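Local atomic coordinates of benzoylformate decarboxylase (Mycobacterium smegmatis, PDB entry 4Q9D), a protein that belongs to the thiamine pyrophosphate-dependent enzyme family, assembles as four chains and binds a magnesium ion in its C-terminal cofactor-binding domain. Residues 367-372 and 515-520; 407-412 and 442-447; 414-419 and 426-431. One frame throughout, in Å; residues are numbered along the deposited sequence.

Contact 1. Residues 367-372 and 515-520; sequences VKPDDA and TALQAD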
loop_
_atom_site.group_PDB
_atom_site.type_symbol
_atom_site.label_atom_id
_atom_site.label_comp_id
_atom_site.label_asym_id
_atom_site.label_seq_id
_atom_site.Cartn_x
_atom_site.Cartn_y
_atom_site.Cartn_z
ATOM N N VAL B 367 -47.894 -10.835 12.439
ATOM C CA VAL B 367 -48.294 -10.566 11.041
ATOM C C VAL B 367 -47.261 -10.960 9.970
ATOM O O VAL B 367 -47.581 -11.026 8.786
ATOM C CB VAL B 367 -48.724 -9.091 10.829
ATOM C CG1 VAL B 367 -49.749 -8.681 11.883
ATOM C CG2 VAL B 367 -47.538 -8.186 10.928
ATOM N N LYS B 368 -46.016 -11.193 10.367
ATOM C CA LYS B 368 -44.998 -11.540 9.379
ATOM C C LYS B 368 -45.338 -12.803 8.577
ATOM O O LYS B 368 -45.572 -13.875 9.148
ATOM C CB LYS B 368 -43.625 -11.692 10.052
ATOM C CG LYS B 368 -42.559 -12.154 9.102
ATOM C CD LYS B 368 -41.207 -12.160 9.783
ATOM C CE LYS B 368 -41.077 -13.360 10.691
ATOM N NZ LYS B 368 -40.932 -14.575 9.850
ATOM N N PRO B 369 -45.370 -12.696 7.240
ATOM C CA PRO B 369 -45.560 -13.926 6.463
ATOM C C PRO B 369 -44.438 -14.908 6.785
ATOM O O PRO B 369 -43.289 -14.526 7.054
ATOM C CB PRO B 369 -45.459 -13.451 5.005
ATOM C CG PRO B 369 -45.809 -12.041 5.050
ATOM C CD PRO B 369 -45.300 -11.512 6.381
ATOM N N ASP B 370 -44.784 -16.188 6.756
ATOM C CA ASP B 370 -43.861 -17.239 7.105
ATOM C C ASP B 370 -42.599 -17.263 6.197
ATOM O O ASP B 370 -41.508 -17.578 6.661
ATOM C CB ASP B 370 -44.613 -18.582 7.119
ATOM C CG ASP B 370 -43.734 -19.744 7.564
ATOM O OD1 ASP B 370 -43.459 -20.633 6.719
ATOM O OD2 ASP B 370 -43.311 -19.764 8.752
ATOM N N ASP B 371 -42.751 -16.912 4.923
ATOM C CA ASP B 371 -41.643 -16.953 3.966
ATOM C C ASP B 371 -40.966 -15.592 3.773
ATOM O O ASP B 371 -40.182 -15.436 2.853
ATOM C CB ASP B 371 -42.120 -17.457 2.596
ATOM C CG ASP B 371 -43.179 -16.552 1.983
ATOM O OD1 ASP B 371 -43.673 -15.645 2.702
ATOM O OD2 ASP B 371 -43.534 -16.741 0.793
ATOM N N ALA B 372 -41.280 -14.610 4.615
ATOM C CA ALA B 372 -40.649 -13.298 4.506
ATOM C C ALA B 372 -39.153 -13.346 4.842
ATOM O O ALA B 372 -38.703 -14.176 5.633
ATOM C CB ALA B 372 -41.368 -12.275 5.404
ATOM N N THR B 515 -51.736 -3.587 5.936
ATOM C CA THR B 515 -51.876 -2.777 4.734
ATOM C C THR B 515 -50.564 -2.760 3.926
ATOM O O THR B 515 -50.586 -2.854 2.695
ATOM C CB THR B 515 -52.285 -1.355 5.111
ATOM O OG1 THR B 515 -53.562 -1.406 5.742
ATOM C CG2 THR B 515 -52.368 -0.441 3.891
ATOM N N ALA B 516 -49.421 -2.655 4.612
ATOM C CA ALA B 516 -48.132 -2.579 3.904
ATOM C C ALA B 516 -47.846 -3.864 3.138
ATOM O O ALA B 516 -47.293 -3.840 2.025
ATOM C CB ALA B 516 -46.993 -2.275 4.880
ATOM N N LEU B 517 -48.225 -4.987 3.739
ATOM C CA LEU B 517 -47.976 -6.299 3.152
ATOM C C LEU B 517 -48.755 -6.512 1.866
ATOM O O LEU B 517 -48.380 -7.341 1.046
ATOM C CB LEU B 517 -48.327 -7.402 4.156
ATOM C CG LEU B 517 -47.319 -7.546 5.294
ATOM C CD1 LEU B 517 -47.852 -8.489 6.393
ATOM C CD2 LEU B 517 -45.972 -8.032 4.748
ATOM N N GLN B 518 -49.845 -5.767 1.706
ATOM C CA GLN B 518 -50.704 -5.876 0.532
ATOM C C GLN B 518 -50.458 -4.755 -0.469
ATOM O O GLN B 518 -51.006 -4.787 -1.560
ATOM C CB GLN B 518 -52.202 -5.858 0.927
ATOM C CG GLN B 518 -52.680 -7.079 1.722
ATOM C CD GLN B 518 -52.176 -8.419 1.159
ATOM O OE1 GLN B 518 -52.073 -8.605 -0.062
ATOM N NE2 GLN B 518 -51.856 -9.358 2.059
ATOM N N ALA B 519 -49.663 -3.755 -0.102
ATOM C CA ALA B 519 -49.459 -2.606 -0.984
ATOM C C ALA B 519 -48.537 -2.957 -2.154
ATOM O O ALA B 519 -47.770 -3.905 -2.093
ATOM C CB ALA B 519 -48.915 -1.400 -0.198
ATOM N N ASP B 520 -48.629 -2.203 -3.235
ATOM C CA ASP B 520 -47.589 -2.288 -4.255
ATOM C C ASP B 520 -46.545 -1.223 -3.911
ATOM O O ASP B 520 -46.855 -0.038 -3.787
ATOM C CB ASP B 520 -48.159 -2.097 -5.663
ATOM C CG ASP B 520 -49.310 -1.120 -5.692
ATOM O OD1 ASP B 520 -49.365 -0.234 -4.809
ATOM O OD2 ASP B 520 -50.168 -1.239 -6.594
#

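Contact 2. Residues 407-412 and 442-447; sequences WGVPAA and QAIWTA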
loop_
_atom_site.group_PDB
_atom_site.type_symbol
_atom_site.label_atom_id
_atom_site.label_comp_id
_atom_site.label_asym_id
_atom_site.label_seq_id
_atom_site.Cartn_x
_atom_site.Cartn_y
_atom_site.Cartn_z
ATOM N N TRP B 407 -26.187 -0.282 6.371
ATOM C CA TRP B 407 -26.146 -1.391 5.405
ATOM C C TRP B 407 -27.553 -1.936 5.105
ATOM O O TRP B 407 -27.905 -2.218 3.955
ATOM C CB TRP B 407 -25.234 -2.536 5.913
ATOM C CG TRP B 407 -25.091 -3.657 4.922
ATOM C CD1 TRP B 407 -24.201 -3.713 3.877
ATOM C CD2 TRP B 407 -25.868 -4.875 4.852
ATOM N NE1 TRP B 407 -24.366 -4.888 3.177
ATOM C CE2 TRP B 407 -25.381 -5.619 3.746
ATOM C CE3 TRP B 407 -26.918 -5.415 5.626
ATOM C CZ2 TRP B 407 -25.904 -6.885 3.387
ATOM C CZ3 TRP B 407 -27.449 -6.663 5.271
ATOM C CH2 TRP B 407 -26.941 -7.386 4.159
ATOM N N GLY B 408 -28.360 -2.107 6.149
ATOM C CA GLY B 408 -29.589 -2.886 6.002
ATOM C C GLY B 408 -30.627 -2.275 5.079
ATOM O O GLY B 408 -31.358 -2.987 4.376
ATOM N N VAL B 409 -30.698 -0.951 5.062
ATOM C CA VAL B 409 -31.688 -0.290 4.222
ATOM C C VAL B 409 -31.393 -0.528 2.723
ATOM O O VAL B 409 -32.232 -1.017 1.988
ATOM C CB VAL B 409 -31.814 1.245 4.553
ATOM C CG1 VAL B 409 -32.678 1.964 3.510
ATOM C CG2 VAL B 409 -32.424 1.456 5.947
ATOM N N PRO B 410 -30.183 -0.168 2.254
ATOM C CA PRO B 410 -29.901 -0.477 0.832
ATOM C C PRO B 410 -29.810 -1.976 0.540
ATOM O O PRO B 410 -30.214 -2.403 -0.549
ATOM C CB PRO B 410 -28.559 0.243 0.547
ATOM C CG PRO B 410 -27.932 0.485 1.948
ATOM C CD PRO B 410 -29.176 0.713 2.857
ATOM N N ALA B 411 -29.274 -2.773 1.470
ATOM C CA ALA B 411 -29.251 -4.227 1.269
ATOM C C ALA B 411 -30.664 -4.797 1.095
ATOM O O ALA B 411 -30.883 -5.700 0.280
ATOM C CB ALA B 411 -28.534 -4.930 2.440
ATOM N N ALA B 412 -31.621 -4.285 1.867
ATOM C CA ALA B 412 -33.014 -4.717 1.699
ATOM C C ALA B 412 -33.526 -4.463 0.266
ATOM O O ALA B 412 -34.253 -5.281 -0.294
ATOM C CB ALA B 412 -33.925 -4.020 2.716
ATOM N N GLN B 442 -31.380 7.533 1.639
ATOM C CA GLN B 442 -31.727 7.766 0.222
ATOM C C GLN B 442 -31.979 6.470 -0.535
ATOM O O GLN B 442 -32.564 6.493 -1.626
ATOM C CB GLN B 442 -30.636 8.584 -0.523
ATOM C CG GLN B 442 -30.084 9.793 0.280
ATOM C CD GLN B 442 -28.830 9.418 1.060
ATOM O OE1 GLN B 442 -28.769 8.337 1.657
ATOM N NE2 GLN B 442 -27.798 10.283 1.011
ATOM N N ALA B 443 -31.507 5.340 -0.003
ATOM C CA ALA B 443 -31.753 4.072 -0.705
ATOM C C ALA B 443 -33.260 3.801 -0.848
ATOM O O ALA B 443 -33.650 3.074 -1.734
ATOM C CB ALA B 443 -31.073 2.894 -0.005
ATOM N N ILE B 444 -34.101 4.350 0.039
ATOM C CA ILE B 444 -35.529 4.027 -0.042
ATOM C C ILE B 444 -36.170 4.593 -1.332
ATOM O O ILE B 444 -37.201 4.108 -1.792
ATOM C CB ILE B 444 -36.313 4.461 1.217
ATOM C CG1 ILE B 444 -36.385 5.969 1.330
ATOM C CG2 ILE B 444 -35.673 3.875 2.483
ATOM C CD1 ILE B 444 -37.024 6.411 2.670
ATOM N N TRP B 445 -35.514 5.579 -1.935
ATOM C CA TRP B 445 -35.972 6.154 -3.205
ATOM C C TRP B 445 -35.915 5.085 -4.276
ATOM O O TRP B 445 -36.820 4.973 -5.098
ATOM C CB TRP B 445 -35.095 7.357 -3.606
ATOM C CG TRP B 445 -35.470 7.975 -4.913
ATOM C CD1 TRP B 445 -36.493 8.858 -5.139
ATOM C CD2 TRP B 445 -34.815 7.784 -6.178
ATOM N NE1 TRP B 445 -36.520 9.213 -6.465
ATOM C CE2 TRP B 445 -35.507 8.578 -7.129
ATOM C CE3 TRP B 445 -33.726 7.005 -6.606
ATOM C CZ2 TRP B 445 -35.146 8.621 -8.492
ATOM C CZ3 TRP B 445 -33.349 7.061 -7.970
ATOM C CH2 TRP B 445 -34.063 7.863 -8.885
ATOM N N THR B 446 -34.835 4.310 -4.280
ATOM C CA THR B 446 -34.706 3.204 -5.228
ATOM C C THR B 446 -35.797 2.151 -4.987
ATOM O O THR B 446 -36.340 1.587 -5.938
ATOM C CB THR B 446 -33.301 2.557 -5.126
ATOM O OG1 THR B 446 -32.306 3.554 -5.344
ATOM C CG2 THR B 446 -33.115 1.432 -6.159
ATOM N N ALA B 447 -36.119 1.884 -3.718
ATOM C CA ALA B 447 -37.213 0.950 -3.407
ATOM C C ALA B 447 -38.536 1.462 -4.025
ATOM O O ALA B 447 -39.294 0.702 -4.628
ATOM C CB ALA B 447 -37.363 0.782 -1.859
#

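Contact 3. Residues 414-419 and 426-431; sequences GIALGD and RTVVAT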
loop_
_atom_site.group_PDB
_atom_site.type_symbol
_atom_site.label_atom_id
_atom_site.label_comp_id
_atom_site.label_asym_id
_atom_site.label_seq_id
_atom_site.Cartn_x
_atom_site.Cartn_y
_atom_site.Cartn_z
ATOM N N GLY B 414 -31.609 -4.190 -2.415
ATOM C CA GLY B 414 -30.905 -5.194 -3.204
ATOM C C GLY B 414 -31.491 -6.603 -3.104
ATOM O O GLY B 414 -31.618 -7.298 -4.103
ATOM N N ILE B 415 -31.833 -7.032 -1.888
ATOM C CA ILE B 415 -32.426 -8.353 -1.693
ATOM C C ILE B 415 -33.762 -8.472 -2.427
ATOM O O ILE B 415 -34.032 -9.472 -3.088
ATOM C CB ILE B 415 -32.619 -8.659 -0.179
ATOM C CG1 ILE B 415 -31.250 -8.881 0.494
ATOM C CG2 ILE B 415 -33.513 -9.896 0.009
ATOM C CD1 ILE B 415 -31.238 -8.504 2.025
ATOM N N ALA B 416 -34.596 -7.441 -2.329
ATOM C CA ALA B 416 -35.892 -7.496 -3.017
ATOM C C ALA B 416 -35.730 -7.479 -4.546
ATOM O O ALA B 416 -36.445 -8.198 -5.257
ATOM C CB ALA B 416 -36.808 -6.368 -2.548
ATOM N N LEU B 417 -34.782 -6.684 -5.054
ATOM C CA LEU B 417 -34.462 -6.720 -6.489
ATOM C C LEU B 417 -33.983 -8.108 -6.857
ATOM O O LEU B 417 -34.333 -8.629 -7.908
ATOM C CB LEU B 417 -33.382 -5.696 -6.850
ATOM C CG LEU B 417 -33.873 -4.256 -6.885
ATOM C CD1 LEU B 417 -32.696 -3.260 -6.849
ATOM C CD2 LEU B 417 -34.743 -4.043 -8.122
ATOM N N GLY B 418 -33.184 -8.706 -5.977
ATOM C CA GLY B 418 -32.698 -10.057 -6.201
ATOM C C GLY B 418 -33.825 -11.069 -6.248
ATOM O O GLY B 418 -33.856 -11.902 -7.147
ATOM N N ASP B 419 -34.734 -11.016 -5.271
ATOM C CA ASP B 419 -35.890 -11.925 -5.243
ATOM C C ASP B 419 -36.669 -11.816 -6.558
ATOM O O ASP B 419 -37.042 -12.820 -7.146
ATOM C CB ASP B 419 -36.836 -11.593 -4.079
ATOM C CG ASP B 419 -36.246 -11.925 -2.734
ATOM O OD1 ASP B 419 -35.258 -12.691 -2.698
ATOM O OD2 ASP B 419 -36.776 -11.429 -1.706
ATOM N N ARG B 426 -41.734 -12.834 -2.283
ATOM C CA ARG B 426 -41.807 -12.752 -0.831
ATOM C C ARG B 426 -41.608 -11.316 -0.458
ATOM O O ARG B 426 -41.239 -10.471 -1.306
ATOM C CB ARG B 426 -40.748 -13.635 -0.162
ATOM C CG ARG B 426 -39.335 -13.084 -0.266
ATOM C CD ARG B 426 -38.311 -13.952 0.457
ATOM N NE ARG B 426 -36.975 -13.533 0.067
ATOM C CZ ARG B 426 -35.850 -14.086 0.500
ATOM N NH1 ARG B 426 -35.877 -15.109 1.342
ATOM N NH2 ARG B 426 -34.690 -13.609 0.085
ATOM N N THR B 427 -41.872 -11.038 0.808
ATOM C CA THR B 427 -41.730 -9.702 1.324
ATOM C C THR B 427 -40.448 -9.625 2.138
ATOM O O THR B 427 -40.012 -10.606 2.750
ATOM C CB THR B 427 -42.972 -9.259 2.151
ATOM O OG1 THR B 427 -44.118 -9.240 1.295
ATOM C CG2 THR B 427 -42.794 -7.840 2.709
ATOM N N VAL B 428 -39.821 -8.458 2.081
ATOM C CA VAL B 428 -38.675 -8.164 2.926
ATOM C C VAL B 428 -39.141 -7.247 4.042
ATOM O O VAL B 428 -39.726 -6.178 3.793
ATOM C CB VAL B 428 -37.530 -7.476 2.145
ATOM C CG1 VAL B 428 -36.390 -7.069 3.123
ATOM C CG2 VAL B 428 -37.005 -8.407 1.084
ATOM N N VAL B 429 -38.898 -7.682 5.270
ATOM C CA VAL B 429 -39.216 -6.881 6.444
ATOM C C VAL B 429 -37.893 -6.471 7.089
ATOM O O VAL B 429 -37.097 -7.311 7.504
ATOM C CB VAL B 429 -40.061 -7.685 7.444
ATOM C CG1 VAL B 429 -40.289 -6.870 8.756
ATOM C CG2 VAL B 429 -41.378 -8.110 6.775
ATOM N N ALA B 430 -37.664 -5.171 7.156
ATOM C CA ALA B 430 -36.415 -4.642 7.655
ATOM C C ALA B 430 -36.718 -3.879 8.921
ATOM O O ALA B 430 -37.494 -2.926 8.902
ATOM C CB ALA B 430 -35.749 -3.703 6.582
ATOM N N THR B 431 -36.117 -4.295 10.026
ATOM C CA THR B 431 -36.306 -3.565 11.268
ATOM C C THR B 431 -35.039 -2.762 11.543
ATOM O O THR B 431 -33.968 -3.332 11.787
ATOM C CB THR B 431 -36.664 -4.510 12.450
ATOM O OG1 THR B 431 -35.569 -5.399 12.689
ATOM C CG2 THR B 431 -37.933 -5.335 12.109
HETATM O O HOH W 1 -38.773 -9.613 -1.990
#

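Contact 1. Residues 367-372 and 515-520
Leu517 turns its CG away from its own carbonyl carbon and beside the backbone N (chi1 -74°), and an extended second torsion (chi2 170°) then splays the two methyls toward Val367 and Pro369. The contact belongs to the three-layer alpha/beta fold of the C-terminal thiamine pyrophosphate-binding domain, where helices pack on both faces of a parallel sheet. Here the end of helix 357-367 and the loop after it meet Leu517 of helix 506-518. The CG-CD side of the Pro369 ring points at the end of the Leu517 side chain. CD of Pro369 sits 3.9 Å from Leu517 CD2 and 4.0 Å from Leu517 CD1, so it faces the fork of the isobutyl group, while Pro369 CG is nearer CD2, at 4.0 Å. No hydrogen bond crosses between the segments, and their backbones stay well apart, Pro369 CA lying 8.7 Å from Leu517 CA.

Lys368 is the first residue to leave helical geometry, and Pro369 then opens a type I beta turn that ends at Ala372, closed by Ala372 N to Pro369 O at 3.2 Å. This turn leads the chain into strand 373-377. The Val367 side chain packs on Glu510 and Leu513, one to two turns earlier on helix 506-518, and Leu517 also rests on Thr427 at the approach to strand 428-433. The joint is small and lies near the surface. Across the contact Leu517 CD1 also lies 3.5 Å from the carbonyl oxygen of Val367.

Contact 2. Residues 407-412 and 442-447
Pro410 and Ala443 meet with no aromatic ring between them; the flat group beside them, the Trp407 indole, turns to Ala411 and to helix 50-64. Ala411 CB lies 3.2 Å above the plane of one face, offset toward the rim, and Asp58 OD2 hydrogen-bonds the indole NE1. Across the contact, Ala443 CB approaches Pro410 CB and CA, each at 3.7 Å. With the small Ala443 methyl against Pro410, segments 408-412 and 443-447 come to 8.9 Å between axes, running nearly parallel at 21°.

Val409 holds CG1 opposite its backbone N (chi1 170°), which sends that methyl between Ala443 and Ile444. Val409 CG1 lies 3.7 Å from Ile444 CG2 and 4.0 Å from Ala443 CB, and the valine and isoleucine side chains slant across one another. All four residues are buried, and the interface is purely apolar.

Phe456 of strand 454-460 and Phe437 of helix 434-439 both touch Val409 and Ile444, while helix 50-64 of the N-terminal domain covers Pro410 and Ala443 through Ala55 and Ser52. Gln442 NE2 and Trp445 NE1 hydrogen-bond Gln438 O and Pro485 O of the second subunit, so helix 443-449 also faces that chain.

Contact 3. Residues 414-419 and 426-431
Asp419, Arg426 and Val428 carry most of the buried surface, and the first two form a salt bridge. Arg426 grips the carboxylate side-on with two nitrogens, each taking a different oxygen. The bond from Arg426 NE to Asp419 OD2 is short, 2.8 Å, and straight at 180°; OD2 lies in the guanidinium plane at its edge, yet NE meets it from above the carboxylate plane. The second bond, Arg426 NH2 to Asp419 OD1 at 3.0 Å, is more bent: it uses the syn lone pair of OD1, an oxygen that stands tilted out of the guanidinium plane. The two flat groups are therefore not coplanar, their planes standing 63° apart.

Arg426 puts CG between its backbone N and carbonyl carbon (chi1 73°), and the chain then runs extended to NE, passing Asp419 at about a right angle. A water donates to Asp419 OD2 and to Arg426 O, each at 2.7 Å, tying the carboxylate to the backbone as well as to the side chain of the same arginine. Arg422 adds a second salt bridge at OD1, so two arginines gather round one carboxylate, which probably favours its negative charge. Arg426 NH1 in turn bonds Ala395 O.

Val428 supplies the apolar half. Its CG2 lies 3.9 Å from Ile415 CG2 and 4.2 Å from Ala416 CB; Ile415 CG2 also approaches Arg426 NH2 at 3.9 Å, obliquely to the guanidinium. Strand 428-431 runs back almost antiparallel to helix 414-419, and backbone bonds join it to strands 373-377 and 454-460. This is the return half of a beta-alpha-beta crossover, in which helix 408-421 connects strand 397-399 to strand 428-433 across one face of the parallel sheet.

In the fold
All three contacts lie in the C-terminal domain, around its parallel sheet; contact 3 alone includes one of its strands. Contacts 2 and 3 share helix 408-421, their centres about 10 Å apart, and join where Ala412 CB rests 3.9 Å from Val428 CG1. Contact 1, its centre about 11 Å from that of contact 3, meets it just before strand 428-433, where Ala372 CB lies 3.4 Å from Thr427 O. Contacts 1 and 2 do not touch, their centres about 18 Å apart. Strand 428-433 of contact 3 leads directly to Asp434, which binds magnesium together with Asn461 and Glu463; the Val409 side chain of contact 2 is about 13 Å from the ion.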